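PDB 6SMT: 6-phosphogluconate dehydrogenase, NAD-binding from Mycolicibacterium smegmatis MC2 155, which reduces imines with S enantioselectivity, binding NADPH as its cofactor in a cleft formed between the two subunits. Local coordinates for residues A239-V244 with A274-G279. Residues are numbered along the deposited sequence; the frame is centred on the assembly and turned at random.
Sequences ASVSSV and ATVAAG. With NDP (NADPH dihydro-nicotinamide-adenine-dinucleotide phosphate), chain F.
Val241, in the first turn of helix 241-257, packs against Thr275 and Val276 near the C-terminal end of helix 263-280, a helix-helix contact within the all-helical C-terminal domain of this imine reductase. The contact is small and wholly apolar. Val241 is directed toward the other helix, its CG1 held anti to the backbone N (chi1 173°), and this one methyl meets both partners: it lies 3.7 Å from CG2 of Thr275 and 3.8 Å from CG2 of Val276. The second branch, CG2, approaches only Thr275, whose side chain lies roughly perpendicular to that of Val241. Val276 runs antiparallel alongside the valine, more at the margin of the contact. Thr275 turns its methyl to Val241, while its hydroxyl is hydrogen-bonded to the carbonyl oxygen of Tyr271, one turn earlier in its own helix, and is satisfied there. Just beyond, a Schellman motif ends helix 263-280: Gly279, with positive phi, gives its N to Val276 O (2.9 Å) and His280 N bonds to Thr275 O, after which the loop comes back to the start of helix 241-257, where Asp283 and Gly281 form backbone hydrogen bonds with Val241 and Ser242. The other side of the first turn faces NADPH, which is also gripped by Thr42 and Lys45 of the second subunit. Ser240 is the N-cap, its OG accepting from Ser243 N (3.1 Å, 152°). Ser243, with OG anti to its own N, donates that hydroxyl to O1A of the NADPH pyrophosphate at 2.6 Å.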
loop_
_atom_site.group_PDB
_atom_site.type_symbol
_atom_site.label_atom_id
_atom_site.label_comp_id
_atom_site.label_asym_id
_atom_site.label_seq_id
_atom_site.Cartn_x
_atom_site.Cartn_y
_atom_site.Cartn_z
ATOM N N ALA B 239 -2.798 13.523 12.107
ATOM C CA ALA B 239 -2.660 13.889 10.671
ATOM C C ALA B 239 -4.104 14.135 10.165
ATOM O O ALA B 239 -4.895 13.175 10.064
ATOM C CB ALA B 239 -1.992 12.805 9.885
ATOM N N SER B 240 -4.381 15.371 9.844
ATOM C CA SER B 240 -5.776 15.776 9.573
ATOM C C SER B 240 -6.147 15.596 8.101
ATOM O O SER B 240 -5.310 15.632 7.145
ATOM C CB SER B 240 -6.054 17.142 9.965
ATOM O OG SER B 240 -5.447 18.086 9.055
ATOM N N VAL B 241 -7.453 15.432 7.866
ATOM C CA VAL B 241 -8.010 15.428 6.519
ATOM C C VAL B 241 -7.687 16.701 5.745
ATOM O O VAL B 241 -7.365 16.634 4.539
ATOM C CB VAL B 241 -9.531 15.211 6.614
ATOM C CG1 VAL B 241 -10.224 15.364 5.311
ATOM C CG2 VAL B 241 -9.787 13.846 7.273
ATOM N N SER B 242 -7.774 17.872 6.397
ATOM C CA SER B 242 -7.460 19.162 5.745
ATOM C C SER B 242 -6.001 19.140 5.244
ATOM O O SER B 242 -5.706 19.600 4.148
ATOM C CB SER B 242 -7.725 20.302 6.639
ATOM O OG SER B 242 -6.951 20.280 7.846
ATOM N N SER B 243 -5.097 18.541 6.006
ATOM C CA SER B 243 -3.700 18.485 5.574
ATOM C C SER B 243 -3.557 17.642 4.319
ATOM O O SER B 243 -2.837 18.013 3.370
ATOM C CB SER B 243 -2.831 17.987 6.763
ATOM O OG SER B 243 -1.440 18.086 6.405
ATOM N N VAL B 244 -4.178 16.455 4.292
ATOM C CA VAL B 244 -4.060 15.612 3.082
ATOM C C VAL B 244 -4.806 16.226 1.929
ATOM O O VAL B 244 -4.420 15.996 0.797
ATOM C CB VAL B 244 -4.368 14.142 3.323
ATOM C CG1 VAL B 244 -5.724 13.922 3.612
ATOM C CG2 VAL B 244 -3.916 13.288 2.146
ATOM N N ALA B 274 -14.759 15.542 -0.228
ATOM C CA ALA B 274 -16.092 15.345 0.334
ATOM C C ALA B 274 -16.064 15.319 1.846
ATOM O O ALA B 274 -16.966 15.809 2.498
ATOM C CB ALA B 274 -16.646 14.107 -0.236
ATOM N N THR B 275 -14.975 14.782 2.463
ATOM C CA THR B 275 -14.876 14.742 3.898
ATOM C C THR B 275 -14.709 16.169 4.469
ATOM O O THR B 275 -15.281 16.482 5.511
ATOM C CB THR B 275 -13.669 13.864 4.272
ATOM O OG1 THR B 275 -13.853 12.543 3.744
ATOM C CG2 THR B 275 -13.505 13.700 5.761
ATOM N N VAL B 276 -13.913 16.995 3.826
ATOM C CA VAL B 276 -13.768 18.423 4.193
ATOM C C VAL B 276 -15.155 19.064 4.088
ATOM O O VAL B 276 -15.560 19.793 5.041
ATOM C CB VAL B 276 -12.744 19.118 3.303
ATOM C CG1 VAL B 276 -12.734 20.638 3.541
ATOM C CG2 VAL B 276 -11.375 18.524 3.571
ATOM N N ALA B 277 -15.819 18.840 2.969
ATOM C CA ALA B 277 -17.120 19.529 2.718
ATOM C C ALA B 277 -18.139 19.089 3.755
ATOM O O ALA B 277 -19.075 19.940 4.066
ATOM C CB ALA B 277 -17.542 19.287 1.316
ATOM N N ALA B 278 -18.053 17.906 4.326
ATOM C CA ALA B 278 -18.946 17.361 5.353
ATOM C C ALA B 278 -18.627 17.950 6.718
ATOM O O ALA B 278 -19.302 17.570 7.677
ATOM C CB ALA B 278 -18.887 15.889 5.361
ATOM N N GLY B 279 -17.620 18.778 6.825
ATOM C CA GLY B 279 -17.190 19.496 8.036
ATOM C C GLY B 279 -16.198 18.742 8.905
ATOM O O GLY B 279 -16.009 19.089 10.073
HETATM P PA NDP F . -0.934 20.600 8.927
HETATM O O1A NDP F . -0.373 20.105 7.666
HETATM O O2A NDP F . -2.373 20.389 9.240
HETATM O O5B NDP F . -0.632 22.131 9.015
HETATM C C5B NDP F . -1.139 22.903 10.160
HETATM C C4B NDP F . -0.171 23.993 10.499
HETATM O O4B NDP F . -0.028 24.917 9.377
HETATM C C3B NDP F . -0.653 24.847 11.696
HETATM O O3B NDP F . 0.485 25.313 12.401
HETATM C C2B NDP F . -1.370 25.979 10.975
HETATM O O2B NDP F . -1.554 27.154 11.715
HETATM C C1B NDP F . -0.363 26.199 9.856
HETATM N N9A NDP F . -0.847 27.005 8.753
HETATM C C8A NDP F . -1.828 26.678 7.834
HETATM N N7A NDP F . -2.059 27.660 6.971
HETATM C C5A NDP F . -1.276 28.699 7.400
HETATM C C6A NDP F . -1.057 30.032 6.962
HETATM N N6A NDP F . -1.650 30.539 5.874
HETATM N N1A NDP F . -0.214 30.800 7.663
HETATM C C2A NDP F . 0.400 30.296 8.742
HETATM N N3A NDP F . 0.331 29.053 9.210
HETATM C C4A NDP F . -0.523 28.312 8.519
HETATM O O3 NDP F . -0.106 20.105 10.228
HETATM P PN NDP F . 0.898 18.948 10.596
HETATM O O1N NDP F . 1.570 19.377 11.835
HETATM O O2N NDP F . 0.132 17.687 10.580
HETATM O O5D NDP F . 1.880 18.853 9.383
HETATM C C5D NDP F . 2.799 19.941 9.072
HETATM C C4D NDP F . 3.592 19.535 7.859
HETATM O O4D NDP F . 4.352 18.335 8.193
HETATM C C3D NDP F . 2.766 19.190 6.628
HETATM O O3D NDP F . 3.335 19.769 5.452
HETATM C C2D NDP F . 2.735 17.679 6.622
HETATM O O2D NDP F . 2.599 17.091 5.332
HETATM C C1D NDP F . 4.110 17.356 7.227
HETATM N N1N NDP F . 4.129 16.022 7.863
HETATM C C2N NDP F . 3.224 15.702 8.839
HETATM C C3N NDP F . 3.202 14.456 9.408
HETATM C C7N NDP F . 2.203 14.112 10.417
HETATM O O7N NDP F . 2.237 12.921 10.829
HETATM N N7N NDP F . 1.335 14.953 10.948
HETATM C C4N NDP F . 4.132 13.431 8.918
HETATM C C5N NDP F . 5.076 13.870 7.961
HETATM C C6N NDP F . 5.067 15.100 7.475
HETATM P P2B NDP F . -2.852 27.204 12.722
HETATM O O1X NDP F . -2.510 26.352 13.936
HETATM O O2X NDP F . -2.969 28.645 13.028
HETATM O O3X NDP F . -4.055 26.656 11.959
#